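Local coordinates for protein thiosulfate sulfurtransferase (Pseudomonas aeruginosa, PDB 1YT8) that probably transfers sulfur from thiosulfate to cyanide as a thiosulfate sulfurtransferase built from repeated rhodanese-like domains, consistent with a role in cyanide detoxification, at residues R144-I149 / P185-I190; V178-P183 / A242-T247. One frame throughout, in Å; residues are numbered along the deposited sequence.

Contact 1. Residues R144-I149 / P185-I190; sequences RAEAVI and PRTRVI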
# COMPACT_ATOMS: atom_id res chain seq x y z
N ARG A 144 -8.49 35.40 -7.14
CA ARG A 144 -8.38 35.51 -5.69
C ARG A 144 -9.69 35.03 -5.07
O ARG A 144 -10.17 35.58 -4.07
CB ARG A 144 -8.09 36.96 -5.30
CG ARG A 144 -7.00 37.57 -6.15
CD ARG A 144 -6.87 39.06 -5.93
NE ARG A 144 -6.16 39.67 -7.04
CZ ARG A 144 -5.80 40.95 -7.10
NH1 ARG A 144 -6.09 41.77 -6.09
NH2 ARG A 144 -5.18 41.42 -8.17
N ALA A 145 -10.27 34.01 -5.68
CA ALA A 145 -11.53 33.44 -5.22
C ALA A 145 -11.42 32.84 -3.82
O ALA A 145 -10.36 32.36 -3.42
CB ALA A 145 -11.99 32.36 -6.20
N GLU A 146 -12.52 32.88 -3.09
CA GLU A 146 -12.56 32.32 -1.75
C GLU A 146 -12.72 30.81 -1.94
O GLU A 146 -13.82 30.31 -2.15
CB GLU A 146 -13.75 32.86 -0.95
CG GLU A 146 -13.85 32.28 0.45
CD GLU A 146 -14.98 32.90 1.25
OE1 GLU A 146 -16.13 32.87 0.76
OE2 GLU A 146 -14.72 33.42 2.36
N ALA A 147 -11.59 30.11 -1.88
CA ALA A 147 -11.59 28.67 -2.07
C ALA A 147 -10.33 28.10 -1.47
O ALA A 147 -9.30 28.76 -1.42
CB ALA A 147 -11.65 28.34 -3.56
N VAL A 148 -10.42 26.86 -0.99
CA VAL A 148 -9.25 26.19 -0.44
C VAL A 148 -9.06 24.92 -1.24
O VAL A 148 -10.03 24.29 -1.67
CB VAL A 148 -9.42 25.86 1.07
CG1 VAL A 148 -9.48 27.15 1.87
CG2 VAL A 148 -10.66 25.02 1.30
N ILE A 149 -7.80 24.57 -1.49
CA ILE A 149 -7.47 23.37 -2.24
C ILE A 149 -6.85 22.41 -1.24
O ILE A 149 -5.79 22.69 -0.68
CB ILE A 149 -6.48 23.68 -3.39
CG1 ILE A 149 -7.08 24.74 -4.31
CG2 ILE A 149 -6.17 22.40 -4.18
CD1 ILE A 149 -6.20 25.14 -5.49
N PRO A 185 -19.51 28.99 4.78
CA PRO A 185 -20.21 28.10 3.84
C PRO A 185 -20.07 28.52 2.38
O PRO A 185 -20.28 27.71 1.48
CB PRO A 185 -21.66 28.15 4.33
CG PRO A 185 -21.76 29.52 4.93
CD PRO A 185 -20.46 29.65 5.69
N ARG A 186 -19.70 29.77 2.14
CA ARG A 186 -19.53 30.26 0.77
C ARG A 186 -18.19 29.82 0.18
O ARG A 186 -18.04 29.77 -1.04
CB ARG A 186 -19.61 31.79 0.74
CG ARG A 186 -20.95 32.37 1.16
CD ARG A 186 -20.86 33.88 1.32
NE ARG A 186 -19.86 34.25 2.32
CZ ARG A 186 -19.57 35.50 2.67
NH1 ARG A 186 -20.21 36.52 2.11
NH2 ARG A 186 -18.65 35.74 3.59
N THR A 187 -17.24 29.49 1.04
CA THR A 187 -15.91 29.07 0.60
C THR A 187 -15.93 27.75 -0.17
O THR A 187 -16.43 26.73 0.32
CB THR A 187 -14.95 28.89 1.81
OG1 THR A 187 -14.82 30.13 2.51
CG2 THR A 187 -13.56 28.44 1.34
N ARG A 188 -15.39 27.78 -1.39
CA ARG A 188 -15.34 26.57 -2.21
C ARG A 188 -14.28 25.64 -1.64
O ARG A 188 -13.24 26.08 -1.17
CB ARG A 188 -14.96 26.90 -3.65
CG ARG A 188 -15.87 27.87 -4.36
CD ARG A 188 -15.61 27.86 -5.85
NE ARG A 188 -15.80 26.52 -6.38
CZ ARG A 188 -16.34 26.24 -7.56
NH1 ARG A 188 -16.76 27.21 -8.36
NH2 ARG A 188 -16.48 24.98 -7.93
N VAL A 189 -14.56 24.34 -1.70
CA VAL A 189 -13.60 23.34 -1.24
C VAL A 189 -13.28 22.49 -2.45
O VAL A 189 -14.17 21.90 -3.08
CB VAL A 189 -14.18 22.47 -0.10
CG1 VAL A 189 -13.23 21.32 0.22
CG2 VAL A 189 -14.38 23.33 1.14
N ILE A 190 -12.00 22.46 -2.80
CA ILE A 190 -11.51 21.70 -3.95
C ILE A 190 -10.55 20.64 -3.43
O ILE A 190 -9.62 20.96 -2.68
CB ILE A 190 -10.77 22.63 -4.92
CG1 ILE A 190 -11.72 23.72 -5.43
CG2 ILE A 190 -10.20 21.83 -6.09
CD1 ILE A 190 -11.04 24.84 -6.20
O HOH W 1 -16.56 30.89 -3.25

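Contact 2. Residues V178-P183 / A242-T247; sequences VAELAP and AISQDT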
# COMPACT_ATOMS: atom_id res chain seq x y z
N VAL A 178 -12.37 19.84 7.65
CA VAL A 178 -12.92 20.86 6.76
C VAL A 178 -13.59 22.08 7.38
O VAL A 178 -13.45 23.19 6.86
CB VAL A 178 -13.89 20.23 5.72
CG1 VAL A 178 -15.17 19.77 6.39
CG2 VAL A 178 -14.19 21.24 4.61
N ALA A 179 -14.30 21.90 8.48
CA ALA A 179 -14.98 23.03 9.12
C ALA A 179 -14.00 24.10 9.63
O ALA A 179 -14.34 25.27 9.71
CB ALA A 179 -15.86 22.54 10.26
N GLU A 180 -12.78 23.67 9.96
CA GLU A 180 -11.75 24.59 10.47
C GLU A 180 -10.97 25.24 9.33
O GLU A 180 -10.40 26.31 9.49
CB GLU A 180 -10.77 23.83 11.37
CG GLU A 180 -11.40 23.08 12.55
CD GLU A 180 -11.39 23.86 13.85
OE1 GLU A 180 -10.36 24.50 14.17
OE2 GLU A 180 -12.41 23.83 14.58
N LEU A 181 -10.94 24.58 8.17
CA LEU A 181 -10.21 25.11 7.02
C LEU A 181 -11.11 25.92 6.09
O LEU A 181 -10.63 26.77 5.34
CB LEU A 181 -9.55 23.96 6.24
CG LEU A 181 -8.48 23.18 7.01
CD1 LEU A 181 -8.00 22.01 6.18
CD2 LEU A 181 -7.32 24.10 7.36
N ALA A 182 -12.41 25.66 6.15
CA ALA A 182 -13.39 26.37 5.32
C ALA A 182 -14.65 26.65 6.14
O ALA A 182 -15.74 26.16 5.81
CB ALA A 182 -13.72 25.54 4.09
N PRO A 183 -14.52 27.44 7.21
CA PRO A 183 -15.65 27.79 8.09
C PRO A 183 -16.81 28.53 7.42
O PRO A 183 -17.97 28.36 7.81
CB PRO A 183 -14.99 28.60 9.20
CG PRO A 183 -13.83 29.26 8.50
CD PRO A 183 -13.29 28.11 7.66
N ALA A 242 -5.29 21.22 14.63
CA ALA A 242 -6.15 20.62 15.64
C ALA A 242 -7.50 21.30 15.52
O ALA A 242 -7.59 22.46 15.12
CB ALA A 242 -5.56 20.85 17.02
N ILE A 243 -8.57 20.57 15.84
CA ILE A 243 -9.91 21.14 15.75
C ILE A 243 -10.56 21.26 17.12
O ILE A 243 -10.08 20.68 18.10
CB ILE A 243 -10.81 20.27 14.86
CG1 ILE A 243 -10.99 18.89 15.49
CG2 ILE A 243 -10.19 20.13 13.47
CD1 ILE A 243 -12.03 18.03 14.80
N SER A 244 -11.65 22.02 17.18
CA SER A 244 -12.37 22.21 18.43
C SER A 244 -13.32 21.04 18.63
O SER A 244 -13.63 20.32 17.68
CB SER A 244 -13.17 23.52 18.40
OG SER A 244 -14.28 23.42 17.52
N GLN A 245 -13.77 20.85 19.86
CA GLN A 245 -14.69 19.77 20.17
C GLN A 245 -16.02 19.98 19.46
O GLN A 245 -16.69 19.02 19.08
CB GLN A 245 -14.90 19.67 21.68
CG GLN A 245 -13.73 19.05 22.43
CD GLN A 245 -13.42 17.65 21.92
OE1 GLN A 245 -14.28 16.77 21.92
NE2 GLN A 245 -12.18 17.44 21.50
N ASP A 246 -16.40 21.24 19.29
CA ASP A 246 -17.65 21.58 18.61
C ASP A 246 -17.59 21.03 17.19
O ASP A 246 -18.50 20.34 16.74
CB ASP A 246 -17.84 23.10 18.60
CG ASP A 246 -19.25 23.51 18.20
OD1 ASP A 246 -19.65 23.26 17.04
OD2 ASP A 246 -19.96 24.09 19.06
N THR A 247 -16.51 21.35 16.50
CA THR A 247 -16.30 20.90 15.13
C THR A 247 -16.39 19.38 15.05
O THR A 247 -17.10 18.83 14.20
CB THR A 247 -14.91 21.34 14.61
OG1 THR A 247 -14.82 22.77 14.67
CG2 THR A 247 -14.69 20.87 13.18
O HOH W 2 -8.03 23.81 12.91

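Contact 1. Residues R144-I149 / P185-I190
The carbonyl oxygen of E146 is gripped by two donors where two parallel strands begin to pair. R188 N reaches E146 O at 3.1 Å over a nearly straight N-H (165°). A water donates to the same E146 O at 3.0 Å and also to R186 O, tying together the two incoming loops. The ladder continues with V148 N to R188 O at 2.9 Å, then with I190 N to V148 O, also 2.9 Å. A147 CA lies 3.2 Å from R188 O in a CA-H...O contact.

Ahead of the strands, E146 is fully extended (chi1 179°) and crosses the T187 side chain at about a right angle. Its CG and CD rest on T187 OG1, while the carboxylate passes on toward R186. E146 OE1 lies 4.3 Å from R186 NE, well out of the guanidinium plane, so charge alone links them; the salt bridge of R186 is to D184.

Branched residues suit the sheet. V148 and V189 lie side by side on one face, CG2 to CG2 at 4.1 Å, while I149 and I190 pack on the other with A147 and the CB of R188. These are two inner strands of the rhodanese parallel sheet, with 167-168 beyond 147-151 and 215-218 beyond 188-192. V137 and L140 of helix 134-142 cover the I149 and I190 face, A182 meets V189 on the reverse, and strand 188-192 leads into the sulfite pocket that starts at C193.

Contact 2. Residues V178-P183 / A242-T247
The flat carboxylate of E180 lies with one face over the backbone of I243, whose CA is 3.6 Å from E180 CD. S244 N approaches from this same side, well above the carboxylate plane, and T247 OG1 comes to the edge of the group. The site is an N-cap: S244 holds the N-cap position of helix 245-262, and E180, near the C-terminal end of helix 174-181 of the rhodanese fold, places its carboxylate there. Glutamate suits the site, since a negative group would be favoured by the start of a helix.

E180 OE2 accepts two bonds. T247 OG1 donates at 2.6 Å to the anti lone pair of E180 OE2, a short bond. S244 N gives a longer one, 3.3 Å to E180 OE2, with a straight N-H (168°) directed at the oxygen from above the carboxylate plane. The other oxygen, E180 OE1, takes a water at 2.7 Å, which donates to A242 O as well, so both ends of the carboxylate are held and its rotation is limited.

A bend at chi2 (-96°) turns the acid out over I243. It also lays the E180 methylene on the branched side chain of I243, which it crosses at about a right angle, with E180 CG 3.3 Å from I243 CG2, a tight fit. I243 reaches back onto L176 and R177 of helix 174-181.

Threonine does two jobs at 247. While its hydroxyl serves E180, the methyl T247 CG2 packs 3.6 Å from A179 CB, where alanine lets the helices come close. S244 OG in turn donates to T247 OG1 at 3.0 Å.

How the contacts relate
From the N terminus, strand 147-151 comes first, then helix 174-181, strand 188-192 and finally helix 245-262. Contact 1 closes a loop of 35 residues by pairing the two strands, and contact 2 closes one of 58 residues between the two helices. Their segments alternate along the chain, so the loops cross: 178-183 lies within the first, and 185-190 within the second. The two also touch. V189 CG2 packs against V178 CG2 at 4.0 Å, and V148 CG1 meets L181 O. The end of helix 174-181 is shared ground: it packs on the strands of contact 1 and carries contact 2, where it is joined to the start of helix 245-262.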